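Local coordinates for tudor and KH domain-containing protein homolog (Drosophila melanogaster, PDB 5YGB) that takes part in the piRNA pathway, where its Tudor domain binds the N-terminus of Piwi and the whole protein probably recruits Piwi proteins to the piRNA biogenesis machinery, at residues K3-Y8 and L162-V167; S10-P15 and T154-W159; Q122-F127 and P188-E193; C126-V131 and L203-L208. The protein carries 1 engineered substitution. All blocks are in the same frame, centred on the assembly; numbering follows the deposited sequence.

Interaction 1 (K3-Y8 and L162-V167); sequences KPMEVY and LIARVV
Met5 and Ala164 form an antiparallel hydrogen-bonded pair that joins strand 5-12 to strand 162-171 and so closes the five-stranded barrel of the OB-like (SN-like) part of an extended Tudor domain. The Met5 N to Ala164 O bond is 2.8 Å, and the return bond, Ala164 N to Met5 O, is nearly straight at 175° about the hydrogen. Val7 and Leu162 repeat this two-way pairing, while Glu6 and Ile163 lie between as a non-hydrogen-bonded pair.

From CB, the Met5 side chain leaves on the face it shares with Val7, Leu162 and Ala164. Its first torsion (chi1 53°) sets CG between the backbone N and carbonyl carbon, bringing CG within 3.5 Å of Ala164 O. The chain then runs extended through SD, which carries the methyl across the neighbouring strand. At the tip, CE rests 3.9 Å from Val166 CG2 and 4.1 Å from Ala164 CB. With an alanine here, Val166 CG2 would probably lose its methyl neighbour and a gap would open beside Ala164 CB.

Val7 CG2 packs 3.9 Å from Ala164 CB, on the side turned towards Val20 and Leu22 of strand 17-22. Beyond the paired residues a water takes over the bridging: it accepts from Val166 N at 3.0 Å and donates to Lys3 O at 2.6 Å.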
loop_
_atom_site.group_PDB
_atom_site.type_symbol
_atom_site.label_atom_id
_atom_site.label_comp_id
_atom_site.label_asym_id
_atom_site.label_seq_id
_atom_site.Cartn_x
_atom_site.Cartn_y
_atom_site.Cartn_z
ATOM N N LYS A 3 6.188 19.413 8.741
ATOM C CA LYS A 3 7.395 19.421 7.918
ATOM C C LYS A 3 7.218 18.602 6.640
ATOM O O LYS A 3 6.541 17.567 6.644
ATOM C CB LYS A 3 8.586 18.871 8.714
ATOM C CG LYS A 3 8.980 19.683 9.939
ATOM C CD LYS A 3 9.554 21.038 9.555
ATOM C CE LYS A 3 9.323 22.059 10.660
ATOM N NZ LYS A 3 9.559 23.450 10.191
ATOM N N PRO A 4 7.837 19.051 5.542
ATOM C CA PRO A 4 7.882 18.236 4.325
ATOM C C PRO A 4 8.665 16.956 4.577
ATOM O O PRO A 4 9.540 16.912 5.444
ATOM C CB PRO A 4 8.601 19.133 3.315
ATOM C CG PRO A 4 9.421 20.067 4.172
ATOM C CD PRO A 4 8.569 20.319 5.386
ATOM N N MET A 5 8.351 15.912 3.821
ATOM C CA MET A 5 9.039 14.637 3.974
ATOM C C MET A 5 9.270 14.010 2.609
ATOM O O MET A 5 8.431 14.126 1.714
ATOM C CB MET A 5 8.238 13.695 4.884
ATOM C CG MET A 5 6.792 13.512 4.469
ATOM S SD MET A 5 5.729 12.749 5.742
ATOM C CE MET A 5 4.143 12.818 4.897
ATOM N N GLU A 6 10.413 13.351 2.450
ATOM C CA GLU A 6 10.721 12.621 1.220
ATOM C C GLU A 6 9.988 11.294 1.241
ATOM O O GLU A 6 10.069 10.558 2.219
ATOM C CB GLU A 6 12.231 12.392 1.065
ATOM C CG GLU A 6 13.076 13.666 1.031
ATOM C CD GLU A 6 14.522 13.390 0.688
ATOM O OE1 GLU A 6 15.029 12.309 1.054
ATOM O OE2 GLU A 6 15.155 14.255 0.043
ATOM N N VAL A 7 9.255 10.998 0.171
ATOM C CA VAL A 7 8.472 9.761 0.107
ATOM C C VAL A 7 8.536 9.090 -1.256
ATOM O O VAL A 7 8.890 9.710 -2.269
ATOM C CB VAL A 7 6.971 10.004 0.425
ATOM C CG1 VAL A 7 6.783 10.666 1.794
ATOM C CG2 VAL A 7 6.304 10.809 -0.698
ATOM N N TYR A 8 8.183 7.811 -1.268
ATOM C CA TYR A 8 7.818 7.115 -2.497
ATOM C C TYR A 8 6.330 6.852 -2.466
ATOM O O TYR A 8 5.804 6.491 -1.416
ATOM C CB TYR A 8 8.510 5.762 -2.620
ATOM C CG TYR A 8 10.015 5.759 -2.628
ATOM C CD1 TYR A 8 10.731 6.508 -3.555
ATOM C CD2 TYR A 8 10.719 4.973 -1.732
ATOM C CE1 TYR A 8 12.098 6.488 -3.572
ATOM C CE2 TYR A 8 12.103 4.941 -1.745
ATOM C CZ TYR A 8 12.780 5.702 -2.669
ATOM O OH TYR A 8 14.156 5.683 -2.686
ATOM N N LEU A 162 9.444 11.848 -4.137
ATOM C CA LEU A 162 8.547 12.992 -4.105
ATOM C C LEU A 162 8.689 13.675 -2.754
ATOM O O LEU A 162 9.133 13.053 -1.787
ATOM C CB LEU A 162 7.086 12.569 -4.315
ATOM C CG LEU A 162 6.763 11.857 -5.620
ATOM C CD1 LEU A 162 5.295 11.449 -5.623
ATOM C CD2 LEU A 162 7.064 12.739 -6.819
ATOM N N ILE A 163 8.306 14.945 -2.686
ATOM C CA ILE A 163 8.223 15.667 -1.421
ATOM C C ILE A 163 6.758 15.791 -1.041
ATOM O O ILE A 163 5.965 16.359 -1.797
ATOM C CB ILE A 163 8.846 17.075 -1.498
ATOM C CG1 ILE A 163 10.293 17.004 -1.980
ATOM C CG2 ILE A 163 8.748 17.772 -0.145
ATOM C CD1 ILE A 163 11.181 16.102 -1.137
ATOM N N ALA A 164 6.400 15.240 0.116
ATOM C CA ALA A 164 5.026 15.257 0.598
ATOM C C ALA A 164 4.887 16.159 1.807
ATOM O O ALA A 164 5.822 16.300 2.597
ATOM C CB ALA A 164 4.566 13.850 0.948
ATOM N N ARG A 165 3.723 16.773 1.955
ATOM C CA ARG A 165 3.422 17.512 3.172
ATOM C C ARG A 165 1.969 17.262 3.561
ATOM O O ARG A 165 1.062 17.385 2.741
ATOM C CB ARG A 165 3.682 19.003 2.993
ATOM C CG ARG A 165 3.423 19.802 4.261
ATOM C CD ARG A 165 3.537 21.305 4.027
ATOM N NE ARG A 165 4.915 21.736 3.816
ATOM C CZ ARG A 165 5.286 23.007 3.696
ATOM N NH1 ARG A 165 4.378 23.972 3.766
ATOM N NH2 ARG A 165 6.564 23.314 3.509
ATOM N N VAL A 166 1.749 16.897 4.817
ATOM C CA VAL A 166 0.387 16.712 5.298
ATOM C C VAL A 166 -0.232 18.079 5.549
ATOM O O VAL A 166 0.314 18.873 6.321
ATOM C CB VAL A 166 0.354 15.868 6.581
ATOM C CG1 VAL A 166 -1.065 15.779 7.131
ATOM C CG2 VAL A 166 0.909 14.473 6.313
ATOM N N VAL A 167 -1.347 18.373 4.886
ATOM C CA VAL A 167 -1.976 19.687 5.036
ATOM C C VAL A 167 -3.409 19.614 5.546
ATOM O O VAL A 167 -4.004 20.649 5.855
ATOM C CB VAL A 167 -1.974 20.479 3.707
ATOM C CG1 VAL A 167 -0.541 20.743 3.248
ATOM C CG2 VAL A 167 -2.783 19.751 2.633
HETATM O O HOH W 1 4.082 16.585 6.657
#

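Interaction 2 (S10-P15 and T154-W159); sequences SAVASP and TEVAHW
Ser10 meets the loop after helix 144-154 through its backbone: its O lies 4.1 Å from Ala157 CB, and its carbonyl carbon C is 3.7 Å from Val156 CG2. The serine side chain points away from that loop, and OG hydrogen-bonds to Tyr98 O in the loop joining strands 89-95 and 101-104.

At Ala11 the contact is again made by the backbone. Val156 CG2, anti to its own backbone N, reaches over the peptide and comes within 3.7 Å of Ala11 N. Ala11 pairs through its backbone with Trp19 of strand 17-22; no hydrogen bond joins the two segments, and the methyl packs over the Ser10-Ala11 peptide.

Strand 5-12 belongs to the OB-like (SN-like) barrel, and the link from helix 144-154 to strand 162-171 packs on it here. This link presents Val156 and Ala157 at the two corners of a type II beta turn, Glu155 to His158, closed by His158 N to Glu155 O at 3.1 Å. Ala157 has the positive phi (75°) expected at the third position of such a turn, and Glu155, the first residue past the helix, is also positive.

Val12 supplies the side-chain part of the contact. Its CG2 crosses Val156 at an angle, 3.8 Å from Val156 CB, and lies 4.3 Å from Thr154 OG1, a hydroxyl hydrogen-bonded to Phe150 O; Val12 also packs on Phe150 and Glu151. At Ala13 the chain turns a corner, and Ala13 and Ser14 together face Lys17 in a classic beta bulge.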
loop_
_atom_site.group_PDB
_atom_site.type_symbol
_atom_site.label_atom_id
_atom_site.label_comp_id
_atom_site.label_asym_id
_atom_site.label_seq_id
_atom_site.Cartn_x
_atom_site.Cartn_y
_atom_site.Cartn_z
ATOM N N SER A 10 3.981 4.053 -3.242
ATOM C CA SER A 10 4.233 2.619 -3.404
ATOM C C SER A 10 3.052 1.870 -4.019
ATOM O O SER A 10 3.239 0.794 -4.580
ATOM C CB SER A 10 4.600 1.975 -2.057
ATOM O OG SER A 10 3.679 2.332 -1.034
ATOM N N ALA A 11 1.848 2.419 -3.904
ATOM C CA ALA A 11 0.671 1.809 -4.506
ATOM C C ALA A 11 -0.370 2.885 -4.728
ATOM O O ALA A 11 -0.445 3.845 -3.960
ATOM C CB ALA A 11 0.114 0.681 -3.618
ATOM N N VAL A 12 -1.180 2.716 -5.767
ATOM C CA VAL A 12 -2.240 3.658 -6.108
ATOM C C VAL A 12 -3.538 2.945 -6.431
ATOM O O VAL A 12 -3.563 2.037 -7.263
ATOM C CB VAL A 12 -1.856 4.515 -7.329
ATOM C CG1 VAL A 12 -3.061 5.316 -7.832
ATOM C CG2 VAL A 12 -0.675 5.439 -7.019
ATOM N N ALA A 13 -4.614 3.364 -5.775
ATOM C CA ALA A 13 -5.966 3.050 -6.245
ATOM C C ALA A 13 -6.517 4.231 -7.050
ATOM O O ALA A 13 -7.068 4.055 -8.135
ATOM C CB ALA A 13 -6.875 2.726 -5.087
ATOM N N SER A 14 -6.365 5.437 -6.509
ATOM C CA SER A 14 -6.814 6.648 -7.189
ATOM C C SER A 14 -6.086 7.844 -6.582
ATOM O O SER A 14 -5.359 7.671 -5.608
ATOM C CB SER A 14 -8.337 6.808 -7.055
ATOM O OG SER A 14 -8.666 7.469 -5.847
ATOM N N PRO A 15 -6.273 9.057 -7.146
ATOM C CA PRO A 15 -5.646 10.220 -6.495
ATOM C C PRO A 15 -6.129 10.450 -5.067
ATOM O O PRO A 15 -5.440 11.135 -4.312
ATOM C CB PRO A 15 -6.055 11.395 -7.397
ATOM C CG PRO A 15 -6.294 10.770 -8.742
ATOM C CD PRO A 15 -6.907 9.430 -8.429
ATOM N N THR A 154 3.417 10.248 -10.288
ATOM C CA THR A 154 4.055 9.714 -9.089
ATOM C C THR A 154 5.059 8.611 -9.403
ATOM O O THR A 154 5.841 8.236 -8.532
ATOM C CB THR A 154 3.023 9.146 -8.089
ATOM O OG1 THR A 154 2.284 8.080 -8.698
ATOM C CG2 THR A 154 2.066 10.231 -7.609
ATOM N N GLU A 155 5.039 8.110 -10.642
ATOM C CA GLU A 155 5.776 6.910 -11.052
ATOM C C GLU A 155 5.694 5.818 -9.986
ATOM O O GLU A 155 6.711 5.265 -9.539
ATOM C CB GLU A 155 7.237 7.230 -11.373
ATOM C CG GLU A 155 7.802 6.288 -12.436
ATOM C CD GLU A 155 9.300 6.410 -12.626
ATOM O OE1 GLU A 155 9.887 7.417 -12.175
ATOM O OE2 GLU A 155 9.886 5.490 -13.235
ATOM N N VAL A 156 4.462 5.502 -9.610
ATOM C CA VAL A 156 4.182 4.557 -8.550
ATOM C C VAL A 156 4.989 3.272 -8.712
ATOM O O VAL A 156 5.101 2.728 -9.816
ATOM C CB VAL A 156 2.668 4.233 -8.485
ATOM C CG1 VAL A 156 2.125 3.841 -9.852
ATOM C CG2 VAL A 156 2.401 3.148 -7.447
ATOM N N ALA A 157 5.586 2.846 -7.598
ATOM C CA ALA A 157 6.308 1.574 -7.447
ATOM C C ALA A 157 7.687 1.548 -8.111
ATOM O O ALA A 157 8.345 0.505 -8.110
ATOM C CB ALA A 157 5.447 0.399 -7.960
ATOM N N HIS A 158 8.149 2.677 -8.642
ATOM C CA HIS A 158 9.453 2.717 -9.320
ATOM C C HIS A 158 10.467 3.609 -8.619
ATOM O O HIS A 158 11.408 4.106 -9.249
ATOM C CB HIS A 158 9.282 3.156 -10.770
ATOM C CG HIS A 158 8.625 2.126 -11.620
ATOM N ND1 HIS A 158 7.310 2.223 -12.041
ATOM C CD2 HIS A 158 9.088 0.958 -12.130
ATOM C CE1 HIS A 158 7.004 1.172 -12.765
ATOM N NE2 HIS A 158 8.062 0.383 -12.838
ATOM N N TRP A 159 10.287 3.784 -7.312
ATOM C CA TRP A 159 11.275 4.457 -6.474
ATOM C C TRP A 159 11.544 5.893 -6.909
ATOM O O TRP A 159 12.694 6.341 -6.918
ATOM C CB TRP A 159 12.601 3.668 -6.463
ATOM C CG TRP A 159 12.426 2.199 -6.186
ATOM C CD1 TRP A 159 12.448 1.174 -7.096
ATOM C CD2 TRP A 159 12.184 1.604 -4.915
ATOM N NE1 TRP A 159 12.242 -0.024 -6.459
ATOM C CE2 TRP A 159 12.077 0.210 -5.120
ATOM C CE3 TRP A 159 12.045 2.108 -3.622
ATOM C CZ2 TRP A 159 11.834 -0.678 -4.078
ATOM C CZ3 TRP A 159 11.808 1.224 -2.589
ATOM C CH2 TRP A 159 11.706 -0.155 -2.821
#

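Interaction 3 (Q122-F127 and P188-E193); sequences QAVECF and PLPGVE
Phe127 holds strand 188-195 by both of its backbone polar atoms, in a parallel pairing where Pro190 and Val192 flank Gly191. Its N donates to Pro190 O at 3.0 Å, in the plane of that carbonyl, and Val192 N donates to Phe127 O at 2.9 Å, with a C=O...N angle of 168°. This is the parallel step between strands 124-128 and 188-195 that the OB-like barrel of the extended Tudor domain requires.

The Phe127 ring folds back over the paired strand, its CG placed by chi1 of 70° between the backbone N and carbonyl carbon. Gly191 CA then sits over one face in a CH-pi contact, 3.5 Å from the centroid of the Phe127 ring, and Leu189 O approaches the ring edge in its plane. A CB on Gly191 would collide with Phe127 CZ, so the fit depends on the glycine. Lys170 adds a cation-pi partner. An alanine in place of Phe127 would probably leave Gly191 CA uncovered and Lys170 without its aromatic mate.

Outward, Leu189 CD1 lies 3.8 Å from Glu125 CG and 3.3 Å from Glu125 O, crossing the glutamate chain whose OE1 is salt-bridged to Arg172. Cys126 SG packs 4.1 Å from Val192 CG1.

Pro190 brings its CD, not an N-H, to Glu125 O, at 3.2 Å. That buried carbonyl has no hydrogen-bond partner in the model, so the parallel ladder breaks off at the proline and relies here on carbon contacts.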
loop_
_atom_site.group_PDB
_atom_site.type_symbol
_atom_site.label_atom_id
_atom_site.label_comp_id
_atom_site.label_asym_id
_atom_site.label_seq_id
_atom_site.Cartn_x
_atom_site.Cartn_y
_atom_site.Cartn_z
ATOM N N GLN A 122 5.339 0.081 6.830
ATOM C CA GLN A 122 5.892 1.205 6.079
ATOM C C GLN A 122 4.913 2.012 5.228
ATOM O O GLN A 122 5.230 3.145 4.855
ATOM C CB GLN A 122 7.039 0.690 5.194
ATOM C CG GLN A 122 8.261 0.265 5.997
ATOM C CD GLN A 122 8.907 1.454 6.661
ATOM O OE1 GLN A 122 9.349 2.388 5.991
ATOM N NE2 GLN A 122 8.929 1.447 7.982
ATOM N N ALA A 123 3.749 1.462 4.892
ATOM C CA ALA A 123 2.831 2.161 3.996
ATOM C C ALA A 123 1.803 2.967 4.756
ATOM O O ALA A 123 1.178 2.457 5.693
ATOM C CB ALA A 123 2.125 1.172 3.058
ATOM N N VAL A 124 1.629 4.226 4.363
ATOM C CA VAL A 124 0.566 5.057 4.921
ATOM C C VAL A 124 -0.408 5.467 3.831
ATOM O O VAL A 124 -0.013 6.071 2.817
ATOM C CB VAL A 124 1.114 6.311 5.599
ATOM C CG1 VAL A 124 -0.039 7.172 6.105
ATOM C CG2 VAL A 124 2.026 5.935 6.761
ATOM N N GLU A 125 -1.679 5.131 4.024
ATOM C CA GLU A 125 -2.736 5.502 3.094
ATOM C C GLU A 125 -3.016 7.002 3.184
ATOM O O GLU A 125 -3.156 7.544 4.280
ATOM C CB GLU A 125 -4.021 4.706 3.370
ATOM C CG GLU A 125 -5.020 4.779 2.240
ATOM C CD GLU A 125 -6.367 4.191 2.594
ATOM O OE1 GLU A 125 -6.435 3.363 3.531
ATOM O OE2 GLU A 125 -7.358 4.563 1.935
ATOM N N CYS A 126 -3.094 7.656 2.028
ATOM C CA CYS A 126 -3.290 9.104 1.925
ATOM C C CYS A 126 -4.286 9.409 0.835
ATOM O O CYS A 126 -4.612 8.556 0.011
ATOM C CB CYS A 126 -1.989 9.829 1.570
ATOM S SG CYS A 126 -0.605 9.637 2.694
ATOM N N PHE A 127 -4.741 10.659 0.814
ATOM C CA PHE A 127 -5.391 11.211 -0.367
ATOM C C PHE A 127 -4.669 12.484 -0.802
ATOM O O PHE A 127 -3.947 13.099 -0.012
ATOM C CB PHE A 127 -6.897 11.463 -0.105
ATOM C CG PHE A 127 -7.203 12.600 0.856
ATOM C CD1 PHE A 127 -7.183 12.391 2.229
ATOM C CD2 PHE A 127 -7.577 13.847 0.381
ATOM C CE1 PHE A 127 -7.495 13.415 3.112
ATOM C CE2 PHE A 127 -7.891 14.872 1.264
ATOM C CZ PHE A 127 -7.849 14.649 2.629
ATOM N N PRO A 188 -8.383 8.912 11.026
ATOM C CA PRO A 188 -7.992 10.037 10.170
ATOM C C PRO A 188 -7.122 9.631 8.976
ATOM O O PRO A 188 -6.075 9.002 9.137
ATOM C CB PRO A 188 -7.220 10.946 11.136
ATOM C CG PRO A 188 -6.631 10.015 12.116
ATOM C CD PRO A 188 -7.564 8.843 12.245
ATOM N N LEU A 189 -7.579 9.991 7.783
ATOM C CA LEU A 189 -6.818 9.803 6.558
ATOM C C LEU A 189 -6.050 11.090 6.236
ATOM O O LEU A 189 -6.663 12.144 6.108
ATOM C CB LEU A 189 -7.767 9.441 5.420
ATOM C CG LEU A 189 -7.232 8.992 4.068
ATOM C CD1 LEU A 189 -6.499 7.673 4.211
ATOM C CD2 LEU A 189 -8.391 8.854 3.102
ATOM N N PRO A 190 -4.710 11.028 6.150
ATOM C CA PRO A 190 -3.960 12.258 5.848
ATOM C C PRO A 190 -4.138 12.722 4.408
ATOM O O PRO A 190 -4.095 11.907 3.483
ATOM C CB PRO A 190 -2.495 11.868 6.079
ATOM C CG PRO A 190 -2.523 10.541 6.759
ATOM C CD PRO A 190 -3.815 9.883 6.396
ATOM N N GLY A 191 -4.347 14.024 4.235
ATOM C CA GLY A 191 -4.409 14.652 2.928
ATOM C C GLY A 191 -3.103 15.366 2.689
ATOM O O GLY A 191 -2.682 16.190 3.507
ATOM N N VAL A 192 -2.453 15.047 1.579
ATOM C CA VAL A 192 -1.112 15.550 1.324
ATOM C C VAL A 192 -1.015 16.383 0.060
ATOM O O VAL A 192 -1.800 16.224 -0.879
ATOM C CB VAL A 192 -0.071 14.396 1.216
ATOM C CG1 VAL A 192 0.049 13.667 2.544
ATOM C CG2 VAL A 192 -0.413 13.421 0.072
ATOM N N GLU A 193 -0.034 17.278 0.075
ATOM C CA GLU A 193 0.506 17.890 -1.130
ATOM C C GLU A 193 1.680 17.040 -1.595
ATOM O O GLU A 193 2.428 16.516 -0.775
ATOM C CB GLU A 193 0.985 19.312 -0.859
ATOM C CG GLU A 193 -0.107 20.269 -0.477
ATOM C CD GLU A 193 0.357 21.713 -0.487
ATOM O OE1 GLU A 193 1.586 21.953 -0.544
ATOM O OE2 GLU A 193 -0.515 22.608 -0.444
#

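Interaction 4 (C126-V131 and L203-L208); sequences CFLANV and LNIADL
Ala206 CB, a small bump on the first turn of helix 205-211, fits against the chain where strand 124-128 of the OB-like barrel ends and turns towards Val131. The hollow that takes it has Val131 CG1 on one wall, 3.6 Å from Ala206 CB, and the carbonyl Ala129 O on another, 3.9 Å from the same Ala206 CB. An alanine lets the helix backbone come close: the nearest pair of CA atoms, Val131 CA and Ala206 CA, is 6.4 Å apart.

A larger bump goes the other way. Leu128 stretches out with CG anti to its backbone N (chi1 -169°), and chi2 of 66° turns CD1 aside and leaves CD2 as the extended branch, reaching the start of the helix. CD2 lodges there against the main chain, 3.8 Å from Ala206 CA, with Ile205 CG2 beside it, 4.2 Å from Leu128 CD2. Phe150 of helix 144-154 touches both Leu128 and Ile205, so helix 144-154 packs on both partners here, while Val131 also meets Trp142.

No hydrogen bond crosses between the segments; the fit is by van der Waals packing, and all five touching residues are buried. The polar work is done within the helix end. Asn204 is its N-cap, and its OD1 accepts from Asp207 N at 2.9 Å, the N-H pointing nearly down the axis of the side-chain carbonyl.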
loop_
_atom_site.group_PDB
_atom_site.type_symbol
_atom_site.label_atom_id
_atom_site.label_comp_id
_atom_site.label_asym_id
_atom_site.label_seq_id
_atom_site.Cartn_x
_atom_site.Cartn_y
_atom_site.Cartn_z
ATOM N N CYS A 126 -3.094 7.656 2.028
ATOM C CA CYS A 126 -3.290 9.104 1.925
ATOM C C CYS A 126 -4.286 9.409 0.835
ATOM O O CYS A 126 -4.612 8.556 0.011
ATOM C CB CYS A 126 -1.989 9.829 1.570
ATOM S SG CYS A 126 -0.605 9.637 2.694
ATOM N N PHE A 127 -4.741 10.659 0.814
ATOM C CA PHE A 127 -5.391 11.211 -0.367
ATOM C C PHE A 127 -4.669 12.484 -0.802
ATOM O O PHE A 127 -3.947 13.099 -0.012
ATOM C CB PHE A 127 -6.897 11.463 -0.105
ATOM C CG PHE A 127 -7.203 12.600 0.856
ATOM C CD1 PHE A 127 -7.183 12.391 2.229
ATOM C CD2 PHE A 127 -7.577 13.847 0.381
ATOM C CE1 PHE A 127 -7.495 13.415 3.112
ATOM C CE2 PHE A 127 -7.891 14.872 1.264
ATOM C CZ PHE A 127 -7.849 14.649 2.629
ATOM N N LEU A 128 -4.833 12.848 -2.067
ATOM C CA LEU A 128 -4.243 14.078 -2.577
ATOM C C LEU A 128 -5.151 15.231 -2.192
ATOM O O LEU A 128 -6.308 15.259 -2.589
ATOM C CB LEU A 128 -4.060 14.022 -4.097
ATOM C CG LEU A 128 -3.211 15.127 -4.730
ATOM C CD1 LEU A 128 -1.763 14.994 -4.257
ATOM C CD2 LEU A 128 -3.308 15.056 -6.253
ATOM N N ALA A 129 -4.639 16.168 -1.400
ATOM C CA ALA A 129 -5.457 17.290 -0.938
ATOM C C ALA A 129 -5.880 18.226 -2.069
ATOM O O ALA A 129 -5.190 18.367 -3.079
ATOM C CB ALA A 129 -4.707 18.069 0.127
ATOM N N ASN A 130 -7.045 18.841 -1.881
ATOM C CA ASN A 130 -7.522 19.958 -2.708
ATOM C C ASN A 130 -7.882 19.598 -4.150
ATOM O O ASN A 130 -7.893 20.470 -5.024
ATOM C CB ASN A 130 -6.487 21.089 -2.701
ATOM C CG ASN A 130 -6.179 21.588 -1.294
ATOM O OD1 ASN A 130 -7.092 21.844 -0.504
ATOM N ND2 ASN A 130 -4.898 21.721 -0.976
ATOM N N VAL A 131 -8.198 18.329 -4.396
ATOM C CA VAL A 131 -8.709 17.902 -5.698
ATOM C C VAL A 131 -9.968 17.048 -5.586
ATOM O O VAL A 131 -10.228 16.409 -4.560
ATOM C CB VAL A 131 -7.665 17.082 -6.503
ATOM C CG1 VAL A 131 -6.390 17.874 -6.716
ATOM C CG2 VAL A 131 -7.376 15.743 -5.819
ATOM N N LEU A 203 4.936 23.773 -9.938
ATOM C CA LEU A 203 3.591 23.351 -9.560
ATOM C C LEU A 203 3.632 21.994 -8.888
ATOM O O LEU A 203 4.413 21.123 -9.284
ATOM C CB LEU A 203 2.681 23.276 -10.788
ATOM C CG LEU A 203 1.931 24.521 -11.282
ATOM C CD1 LEU A 203 2.854 25.706 -11.492
ATOM C CD2 LEU A 203 1.193 24.175 -12.572
ATOM N N ASN A 204 2.785 21.799 -7.891
ATOM C CA ASN A 204 2.681 20.484 -7.276
ATOM C C ASN A 204 1.739 19.598 -8.095
ATOM O O ASN A 204 1.147 20.055 -9.078
ATOM C CB ASN A 204 2.244 20.596 -5.809
ATOM C CG ASN A 204 0.860 21.192 -5.637
ATOM O OD1 ASN A 204 -0.064 20.895 -6.389
ATOM N ND2 ASN A 204 0.709 22.036 -4.623
ATOM N N ILE A 205 1.607 18.337 -7.705
ATOM C CA ILE A 205 0.915 17.365 -8.539
ATOM C C ILE A 205 -0.593 17.667 -8.632
ATOM O O ILE A 205 -1.184 17.511 -9.693
ATOM C CB ILE A 205 1.191 15.927 -8.025
ATOM C CG1 ILE A 205 2.624 15.542 -8.413
ATOM C CG2 ILE A 205 0.194 14.926 -8.602
ATOM C CD1 ILE A 205 3.050 14.149 -7.997
ATOM N N ALA A 206 -1.202 18.141 -7.547
ATOM C CA ALA A 206 -2.598 18.578 -7.585
ATOM C C ALA A 206 -2.796 19.675 -8.627
ATOM O O ALA A 206 -3.748 19.641 -9.413
ATOM C CB ALA A 206 -3.042 19.075 -6.220
ATOM N N ASP A 207 -1.895 20.654 -8.640
ATOM C CA ASP A 207 -2.046 21.767 -9.567
ATOM C C ASP A 207 -1.767 21.332 -11.002
ATOM O O ASP A 207 -2.403 21.841 -11.932
ATOM C CB ASP A 207 -1.147 22.932 -9.155
ATOM C CG ASP A 207 -1.694 23.681 -7.948
ATOM O OD1 ASP A 207 -2.915 23.596 -7.703
ATOM O OD2 ASP A 207 -0.910 24.342 -7.240
ATOM N N LEU A 208 -0.842 20.397 -11.196
ATOM C CA LEU A 208 -0.631 19.827 -12.523
ATOM C C LEU A 208 -1.888 19.101 -13.014
ATOM O O LEU A 208 -2.295 19.265 -14.167
ATOM C CB LEU A 208 0.565 18.879 -12.518
ATOM C CG LEU A 208 1.930 19.546 -12.402
ATOM C CD1 LEU A 208 3.008 18.496 -12.176
ATOM C CD2 LEU A 208 2.234 20.362 -13.656
#

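Interactions 1 and 3 are strand pairings in one closed sheet, antiparallel and parallel respectively, and strands 162-171 and 188-195 join them directly, for example through Arg165 O and Glu193 N. Interactions 2 and 4 carry no cross-segment hydrogen bonds and rest on van der Waals packing of a loop and a helix against that sheet. Interactions 3 and 4 are buried and share strand 124-128; interactions 1 and 2 are partly buried and share strand 5-12, Tyr8 and Trp159 linking them edge-to-face. Interaction 2, about 9 Å from the chain's centre, reaches the loop between strands 89-95 and 101-104 of the second sheet, whereas interaction 4 lies about 19 Å out. Pro15 O and Leu128 N tie these two together.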